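Long-range contacts in peptidoglycan-recognition protein SA (Drosophila melanogaster, PDB 1SXR), which binds peptidoglycan of Gram-positive bacteria as a secreted recognition protein of innate immunity and so activates the Toll pathway: residues Gln31-Tyr37 with Tyr102-Thr107; Leu58-Gln62 with Ile74-Leu79; Glu143-Ala149 with Ile167-His172. One frame throughout, in Å; residues are numbered along the deposited sequence.

Contact 1: Gln31-Tyr37 with Tyr102-Thr107; sequences QVRPIRY and YNAIGT. With SO4 (sulfate ion), chain C; EDO (1,2-ethanediol), chain E.
Q31 spends both N-H groups of its amide on the loop of Y102-T107: NE2 lies 2.9 Å from N103 O and 2.9 Å from G106 O, both acceptors near the amide plane. N103 O is met almost end-on, whereas G106 O is approached from above its carbonyl plane. The other end of the amide, OE1, takes a water that also binds T107 OG1. A second water joins V32 N to A104 O. I35 sends CG2 against T107 OG1 and I105 O, 3.5 Å from each. A third water joins R36 N to I105 O, filling in where the backbones are too far apart to bond directly. At Y37 the strands meet: T107 N donates to Y37 O over 2.9 Å. The Y37 ring receives the edge of Y102 in a T-shaped pair with planes at 82°, CE1 standing above the ring centre; I105 CD1 lies 3.9 Å from Y37 CD2. The Y102 hydroxyl bonds the backbone O of H178, in the C-terminal histidine run, evidently a tag, and, through a water, meets Y37 OH. Here two loops lead into parallel neighbours 35-42 and 106-111 of the central mixed sheet of the amidase-type PGRP fold.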
# COMPACT_ATOMS: atom_id res chain seq x y z
N GLN A 31 -14.20 -3.33 4.73
CA GLN A 31 -13.95 -2.24 5.67
C GLN A 31 -15.14 -1.29 5.75
O GLN A 31 -16.00 -1.27 4.86
CB GLN A 31 -12.74 -1.42 5.21
CG GLN A 31 -11.45 -2.22 5.14
CD GLN A 31 -10.33 -1.44 4.55
OE1 GLN A 31 -10.51 -0.80 3.50
NE2 GLN A 31 -9.16 -1.49 5.20
N VAL A 32 -15.16 -0.51 6.82
CA VAL A 32 -16.14 0.56 6.98
C VAL A 32 -15.56 1.82 6.38
O VAL A 32 -14.48 2.27 6.77
CB VAL A 32 -16.42 0.80 8.46
CG1 VAL A 32 -17.33 2.03 8.67
CG2 VAL A 32 -17.06 -0.45 9.07
N ARG A 33 -16.28 2.42 5.45
CA ARG A 33 -15.78 3.63 4.81
C ARG A 33 -16.47 4.84 5.41
O ARG A 33 -17.58 4.74 5.90
CB ARG A 33 -16.00 3.57 3.30
CG ARG A 33 -15.18 2.44 2.71
CD ARG A 33 -15.20 2.35 1.20
NE ARG A 33 -16.32 1.55 0.73
CZ ARG A 33 -16.33 0.89 -0.43
NH1 ARG A 33 -15.26 0.94 -1.22
NH2 ARG A 33 -17.39 0.19 -0.79
N PRO A 34 -15.81 6.00 5.39
CA PRO A 34 -14.47 6.18 4.80
C PRO A 34 -13.36 5.73 5.75
O PRO A 34 -13.53 5.70 6.99
CB PRO A 34 -14.41 7.70 4.57
CG PRO A 34 -15.28 8.27 5.63
CD PRO A 34 -16.36 7.25 5.92
N ILE A 35 -12.24 5.32 5.16
CA ILE A 35 -11.08 4.87 5.92
C ILE A 35 -10.31 6.09 6.39
O ILE A 35 -10.19 7.07 5.64
CB ILE A 35 -10.22 3.99 5.01
CG1 ILE A 35 -10.85 2.61 4.89
CG2 ILE A 35 -8.78 3.89 5.52
CD1 ILE A 35 -10.68 1.77 6.14
N ARG A 36 -9.79 6.03 7.61
CA ARG A 36 -9.22 7.20 8.28
C ARG A 36 -7.72 7.15 8.43
O ARG A 36 -7.12 8.10 8.95
CB ARG A 36 -9.88 7.39 9.65
CG ARG A 36 -11.38 7.63 9.50
CD ARG A 36 -12.08 8.03 10.77
NE ARG A 36 -13.53 8.03 10.52
CZ ARG A 36 -14.22 9.04 9.99
NH1 ARG A 36 -13.62 10.18 9.65
NH2 ARG A 36 -15.53 8.92 9.82
N TYR A 37 -7.12 6.05 7.96
CA TYR A 37 -5.68 5.84 8.03
C TYR A 37 -5.12 5.31 6.72
O TYR A 37 -5.70 4.42 6.12
CB TYR A 37 -5.38 4.82 9.13
CG TYR A 37 -5.58 5.38 10.52
CD1 TYR A 37 -4.61 6.20 11.10
CD2 TYR A 37 -6.71 5.08 11.25
CE1 TYR A 37 -4.77 6.72 12.37
CE2 TYR A 37 -6.88 5.58 12.53
CZ TYR A 37 -5.91 6.40 13.08
OH TYR A 37 -6.05 6.90 14.36
N TYR A 102 -3.81 -1.98 11.78
CA TYR A 102 -4.21 -1.01 10.76
C TYR A 102 -4.72 -1.65 9.49
O TYR A 102 -4.80 -0.99 8.45
CB TYR A 102 -3.08 0.01 10.47
CG TYR A 102 -2.93 1.03 11.61
CD1 TYR A 102 -3.61 2.23 11.56
CD2 TYR A 102 -2.17 0.74 12.72
CE1 TYR A 102 -3.51 3.13 12.62
CE2 TYR A 102 -2.04 1.63 13.77
CZ TYR A 102 -2.72 2.83 13.69
OH TYR A 102 -2.64 3.76 14.70
N ASN A 103 -5.07 -2.93 9.54
CA ASN A 103 -5.61 -3.59 8.37
C ASN A 103 -7.11 -3.32 8.20
O ASN A 103 -7.53 -2.90 7.12
CB ASN A 103 -5.36 -5.09 8.44
CG ASN A 103 -3.89 -5.42 8.38
OD1 ASN A 103 -3.17 -4.91 7.53
ND2 ASN A 103 -3.43 -6.32 9.25
N ALA A 104 -7.90 -3.53 9.26
CA ALA A 104 -9.33 -3.23 9.18
C ALA A 104 -9.56 -1.72 8.99
O ALA A 104 -10.49 -1.33 8.28
CB ALA A 104 -10.05 -3.70 10.44
N ILE A 105 -8.74 -0.89 9.63
CA ILE A 105 -9.01 0.57 9.63
C ILE A 105 -8.09 1.42 8.73
O ILE A 105 -8.21 2.65 8.69
CB ILE A 105 -8.98 1.14 11.07
CG1 ILE A 105 -7.56 1.03 11.64
CG2 ILE A 105 -10.05 0.47 11.94
CD1 ILE A 105 -7.34 1.70 13.02
N GLY A 106 -7.20 0.78 7.98
CA GLY A 106 -6.28 1.53 7.13
C GLY A 106 -6.23 1.01 5.70
O GLY A 106 -6.61 -0.13 5.43
N THR A 107 -5.75 1.86 4.80
CA THR A 107 -5.42 1.47 3.45
C THR A 107 -3.91 1.41 3.35
O THR A 107 -3.27 2.42 3.60
CB THR A 107 -5.92 2.53 2.45
OG1 THR A 107 -7.34 2.64 2.57
CG2 THR A 107 -5.67 2.05 1.05
S SO4 C . -6.29 -5.63 12.19
O1 SO4 C . -6.10 -4.24 11.85
O2 SO4 C . -5.08 -6.37 11.91
O3 SO4 C . -7.31 -6.21 11.35
O4 SO4 C . -6.56 -5.74 13.60
C1 EDO E . -19.96 1.37 2.72
O1 EDO E . -19.73 2.67 2.15
C2 EDO E . -18.81 1.00 3.65
O2 EDO E . -19.06 1.51 4.96
O HOH W 1 -9.52 1.02 1.71
O HOH W 2 -12.98 -0.55 8.80
O HOH W 3 -10.54 3.91 9.44
O HOH W 4 -3.42 6.20 15.70

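Contact 2: Leu58-Gln62 with Ile74-Leu79; sequences LQNMQ and ISYNFL. With EDO (1,2-ethanediol), chain D.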
# COMPACT_ATOMS: atom_id res chain seq x y z
N LEU A 58 4.20 -9.31 -9.45
CA LEU A 58 3.04 -9.22 -8.59
C LEU A 58 2.36 -10.60 -8.47
O LEU A 58 1.85 -10.96 -7.41
CB LEU A 58 2.05 -8.18 -9.14
CG LEU A 58 2.59 -6.75 -9.06
CD1 LEU A 58 1.71 -5.84 -9.97
CD2 LEU A 58 2.63 -6.24 -7.60
N GLN A 59 2.33 -11.33 -9.57
CA GLN A 59 1.75 -12.70 -9.51
C GLN A 59 2.46 -13.57 -8.48
O GLN A 59 1.82 -14.30 -7.70
CB GLN A 59 1.77 -13.37 -10.89
CG GLN A 59 0.82 -12.69 -11.88
CD GLN A 59 1.13 -13.10 -13.29
OE1 GLN A 59 1.74 -14.15 -13.51
NE2 GLN A 59 0.71 -12.31 -14.25
N ASN A 60 3.78 -13.52 -8.48
CA ASN A 60 4.54 -14.35 -7.53
C ASN A 60 4.52 -13.77 -6.12
O ASN A 60 4.51 -14.53 -5.12
CB ASN A 60 5.93 -14.57 -8.07
CG ASN A 60 5.92 -15.49 -9.26
OD1 ASN A 60 5.30 -16.56 -9.22
ND2 ASN A 60 6.55 -15.08 -10.34
N MET A 61 4.46 -12.44 -6.00
CA MET A 61 4.27 -11.88 -4.66
C MET A 61 2.93 -12.34 -4.08
O MET A 61 2.82 -12.70 -2.90
CB MET A 61 4.35 -10.34 -4.70
CG MET A 61 4.36 -9.76 -3.32
SD MET A 61 4.43 -7.96 -3.33
CE MET A 61 5.55 -7.62 -4.66
N GLN A 62 1.87 -12.25 -4.88
CA GLN A 62 0.58 -12.78 -4.46
C GLN A 62 0.62 -14.26 -4.05
O GLN A 62 0.04 -14.64 -3.02
CB GLN A 62 -0.48 -12.54 -5.55
CG GLN A 62 -1.86 -12.95 -5.07
CD GLN A 62 -2.88 -12.85 -6.17
OE1 GLN A 62 -2.64 -13.30 -7.29
NE2 GLN A 62 -4.03 -12.28 -5.85
N ILE A 74 -2.66 -10.58 -1.84
CA ILE A 74 -1.50 -9.72 -1.65
C ILE A 74 -1.79 -8.75 -0.48
O ILE A 74 -2.92 -8.24 -0.33
CB ILE A 74 -1.16 -8.98 -2.97
CG1 ILE A 74 0.28 -8.47 -2.96
CG2 ILE A 74 -2.21 -8.02 -3.41
CD1 ILE A 74 0.85 -8.40 -4.37
N SER A 75 -0.80 -8.54 0.38
CA SER A 75 -1.09 -7.94 1.70
C SER A 75 -1.55 -6.48 1.60
O SER A 75 -2.41 -6.02 2.38
CB SER A 75 0.14 -8.01 2.60
OG SER A 75 1.16 -7.17 2.06
N TYR A 76 -0.98 -5.77 0.63
CA TYR A 76 -1.21 -4.32 0.50
C TYR A 76 -2.50 -4.04 -0.24
O TYR A 76 -2.90 -4.81 -1.11
CB TYR A 76 -0.05 -3.67 -0.28
CG TYR A 76 1.30 -4.12 0.21
CD1 TYR A 76 1.81 -3.67 1.42
CD2 TYR A 76 2.05 -5.00 -0.54
CE1 TYR A 76 3.06 -4.11 1.87
CE2 TYR A 76 3.29 -5.42 -0.12
CZ TYR A 76 3.78 -4.98 1.08
OH TYR A 76 5.03 -5.40 1.52
N ASN A 77 -3.15 -2.91 0.05
CA ASN A 77 -4.33 -2.54 -0.77
C ASN A 77 -3.94 -2.13 -2.18
O ASN A 77 -4.63 -2.47 -3.13
CB ASN A 77 -5.15 -1.47 -0.07
CG ASN A 77 -5.81 -1.98 1.20
OD1 ASN A 77 -5.23 -1.90 2.27
ND2 ASN A 77 -7.00 -2.57 1.08
N PHE A 78 -2.83 -1.40 -2.31
CA PHE A 78 -2.28 -0.95 -3.62
C PHE A 78 -0.78 -1.01 -3.61
O PHE A 78 -0.13 -0.91 -2.55
CB PHE A 78 -2.69 0.50 -3.89
CG PHE A 78 -4.18 0.67 -4.00
CD1 PHE A 78 -4.82 0.26 -5.17
CD2 PHE A 78 -4.92 1.17 -2.95
CE1 PHE A 78 -6.23 0.36 -5.28
CE2 PHE A 78 -6.31 1.26 -3.05
CZ PHE A 78 -6.96 0.86 -4.21
N LEU A 79 -0.21 -1.11 -4.81
CA LEU A 79 1.25 -1.09 -4.99
C LEU A 79 1.58 -0.12 -6.11
O LEU A 79 0.79 0.03 -7.03
CB LEU A 79 1.81 -2.48 -5.33
CG LEU A 79 1.54 -3.63 -4.34
CD1 LEU A 79 0.25 -4.39 -4.72
CD2 LEU A 79 2.72 -4.55 -4.23
C1 EDO D . 4.33 -9.43 3.75
O1 EDO D . 4.34 -9.50 5.19
C2 EDO D . 4.20 -7.97 3.30
O2 EDO D . 3.12 -7.34 3.99
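I74, M61 and Q62 bury the most surface where helix 50-67 packs on strand 78-80 and the chain leading into it, a helix-on-sheet layer of the amidase-like PGRP fold. I74 gives the most. In the conformer described, one of two modelled, its CG1 stands anti to the backbone N (chi1 -160°), which carries CD1 to the helix, where it rests 3.8 Å from M61 SD. The same methyl lies close to L58 O and Q62 N, so in this conformer it meets backbone atoms already paired with each other by a helical hydrogen bond.

M61 crosses I74 at a slant, extended through CG and SD and bent only at its last torsion (chi3 -39°). It reaches L79 tip to tip, with SD 3.9 Å from L79 CD2, and its sulfur also sits near the plane of the Y76 ring, at the edge by CE2, 4.2 Å away. The thioether thus fills the angle between I74, Y76 and L79. L58, one turn earlier, slides past L79 in the opposite direction.

Q62 meets I74 through its aliphatic part, CG lying 4.1 Å from I74 N. Its amide turns to other partners: NE2 bonds D73 OD1 and OE1 accepts from K23 N, which satisfies both ends of a buried group. M61 and Q62, like I74, S75 and Y76, belong to stretches inferred to bind peptidoglycan. Beyond the apolar core, S75 OG stands over the centre of the Y76 ring, 3.3 Å above its plane, and shares a hydrogen bond of 2.8 Å with O2 of an ethanediol probably taken from the crystallisation liquor.

Contact 3: Glu143-Ala149 with Ile167-His172; sequences EDYALIA and IQEWPH
H172 ND1 donates to Y145 O over 2.7 Å, the shortest direct polar bond between the two segments, with an N-H...O angle of 154° and the acceptor close to the imidazole plane. The same two residues also stack. Their rings are nearly parallel, 2° apart in plane with centroids at 3.8 Å, in an offset stack that sets ND1 over the middle of the phenol ring. Y145 can fold back over the imidazole because its CG sits between the backbone N and the carbonyl carbon (chi1 70°). Bonded at its edge and covered on one face, the imidazole is fixed in rotation; E143 O lies in its plane near CE1, and a water held by E143 O meets NE2 in a weak bond. A second water links the Y145 hydroxyl to P171 O. A leucine in place of Y145 would probably leave the imidazole without its flat stacking partner and P171 O without this water bridge to the strand.

Strand 145-149 is the outermost on this side of the central mixed sheet, with strand 35-42 as its neighbour, and the chain following helix 161-167 runs back along it. The backbones join where L147 N donates to H172 O over 2.9 Å. Farther along, L147 CD2 packs 3.7 Å from W170 CE3 and also faces I167 CB. W170 turns its NE1 to E166 OE2, while a type I turn from I167 to W170, closed by W170 N to I167 O, brings both residues to the strand. At the far end A149 CB meets I167 CD1 at 3.8 Å.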
# COMPACT_ATOMS: atom_id res chain seq x y z
N GLU A 143 -11.81 12.96 4.56
CA GLU A 143 -11.13 14.18 4.13
C GLU A 143 -9.96 14.54 5.06
O GLU A 143 -9.01 15.19 4.62
CB GLU A 143 -12.14 15.34 4.00
CG GLU A 143 -13.13 15.19 2.84
CD GLU A 143 -13.76 16.52 2.40
OE1 GLU A 143 -14.00 17.38 3.27
OE2 GLU A 143 -14.02 16.70 1.18
N ASP A 144 -10.01 14.11 6.32
CA ASP A 144 -8.92 14.37 7.26
C ASP A 144 -8.13 13.12 7.65
O ASP A 144 -7.68 13.00 8.79
CB ASP A 144 -9.43 15.08 8.52
CG ASP A 144 -10.54 14.32 9.23
OD1 ASP A 144 -11.18 13.45 8.60
OD2 ASP A 144 -10.84 14.54 10.42
N TYR A 145 -7.95 12.21 6.69
CA TYR A 145 -7.23 10.96 6.97
C TYR A 145 -5.85 11.22 7.52
O TYR A 145 -5.24 12.26 7.23
CB TYR A 145 -7.13 10.09 5.71
CG TYR A 145 -6.21 10.62 4.65
CD1 TYR A 145 -4.85 10.32 4.66
CD2 TYR A 145 -6.69 11.45 3.64
CE1 TYR A 145 -4.00 10.82 3.68
CE2 TYR A 145 -5.84 11.94 2.66
CZ TYR A 145 -4.50 11.64 2.69
OH TYR A 145 -3.67 12.16 1.72
N ALA A 146 -5.36 10.28 8.33
CA ALA A 146 -3.98 10.31 8.84
C ALA A 146 -3.09 9.44 7.96
O ALA A 146 -3.46 8.31 7.64
CB ALA A 146 -3.93 9.81 10.26
N LEU A 147 -1.93 9.97 7.60
CA LEU A 147 -0.90 9.25 6.83
C LEU A 147 0.21 8.82 7.78
O LEU A 147 0.78 9.64 8.50
CB LEU A 147 -0.32 10.17 5.75
CG LEU A 147 0.76 9.55 4.85
CD1 LEU A 147 0.05 8.67 3.83
CD2 LEU A 147 1.59 10.62 4.14
N ILE A 148 0.53 7.53 7.78
CA ILE A 148 1.64 7.06 8.61
C ILE A 148 2.51 6.06 7.86
O ILE A 148 2.08 5.47 6.88
CB ILE A 148 1.15 6.38 9.91
CG1 ILE A 148 0.22 5.20 9.59
CG2 ILE A 148 0.37 7.36 10.78
CD1 ILE A 148 -0.15 4.41 10.85
N ALA A 149 3.75 5.93 8.34
CA ALA A 149 4.67 4.87 7.91
C ALA A 149 4.46 3.59 8.72
O ALA A 149 4.19 3.61 9.92
CB ALA A 149 6.12 5.33 8.07
N ILE A 167 7.78 11.10 3.33
CA ILE A 167 6.36 11.19 3.66
C ILE A 167 6.08 12.05 4.90
O ILE A 167 4.99 12.59 5.07
CB ILE A 167 5.71 9.80 3.78
CG1 ILE A 167 6.22 9.06 5.00
CG2 ILE A 167 5.95 8.96 2.52
CD1 ILE A 167 5.43 7.80 5.31
N GLN A 168 7.07 12.21 5.77
CA GLN A 168 6.90 13.10 6.93
C GLN A 168 6.61 14.54 6.50
O GLN A 168 6.05 15.32 7.28
CB GLN A 168 8.13 13.09 7.80
CG GLN A 168 8.32 11.85 8.61
CD GLN A 168 9.62 11.89 9.37
OE1 GLN A 168 9.95 12.89 9.99
NE2 GLN A 168 10.38 10.80 9.31
N GLU A 169 6.98 14.89 5.28
CA GLU A 169 6.75 16.24 4.79
C GLU A 169 5.42 16.38 4.05
O GLU A 169 5.08 17.46 3.56
CB GLU A 169 7.90 16.69 3.91
CG GLU A 169 9.27 16.50 4.56
CD GLU A 169 9.44 17.36 5.79
OE1 GLU A 169 8.87 18.48 5.82
OE2 GLU A 169 10.14 16.93 6.74
N TRP A 170 4.66 15.29 3.94
CA TRP A 170 3.42 15.37 3.20
C TRP A 170 2.31 15.84 4.10
O TRP A 170 2.33 15.60 5.30
CB TRP A 170 3.03 14.00 2.66
CG TRP A 170 3.87 13.50 1.55
CD1 TRP A 170 5.09 13.98 1.15
CD2 TRP A 170 3.60 12.36 0.73
NE1 TRP A 170 5.57 13.22 0.11
CE2 TRP A 170 4.68 12.22 -0.17
CE3 TRP A 170 2.54 11.45 0.65
CZ2 TRP A 170 4.73 11.21 -1.13
CZ3 TRP A 170 2.60 10.43 -0.30
CH2 TRP A 170 3.68 10.33 -1.18
N PRO A 171 1.30 16.47 3.51
CA PRO A 171 0.12 16.83 4.27
C PRO A 171 -0.50 15.54 4.77
O PRO A 171 -0.40 14.50 4.11
CB PRO A 171 -0.80 17.50 3.25
CG PRO A 171 0.07 17.84 2.07
CD PRO A 171 1.19 16.84 2.08
N HIS A 172 -1.11 15.61 5.94
CA HIS A 172 -1.78 14.44 6.52
C HIS A 172 -0.86 13.57 7.34
O HIS A 172 -1.34 12.74 8.09
CB HIS A 172 -2.52 13.58 5.47
CG HIS A 172 -3.68 14.26 4.81
ND1 HIS A 172 -4.97 14.18 5.29
CD2 HIS A 172 -3.74 15.03 3.69
CE1 HIS A 172 -5.77 14.87 4.49
NE2 HIS A 172 -5.05 15.40 3.52
O HOH W 5 -7.90 16.08 2.25
O HOH W 6 -1.03 13.11 2.00

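In the fold
All three contacts reach one mixed sheet. Contacts 1 and 3 share a seam, since strand 35-42 lies between 106-111 and 145-149: R36 O probably accepts from A146 N, and Y37 and Y102 pack on A146 and I148. Contact 2, nested along the chain inside the loop that contact 1 closes, touches it where T107 meets F78 of the adjacent strand and N77 just before it. It lies on the other side of the chain's centre from contact 3, about 10 Å away at the nearest atoms. Contact 2 is the buried one, and its side chains meet through apolar packing; contacts 1 and 3, partly buried, combine aromatic pairs with hydrogen bonds and bridging waters.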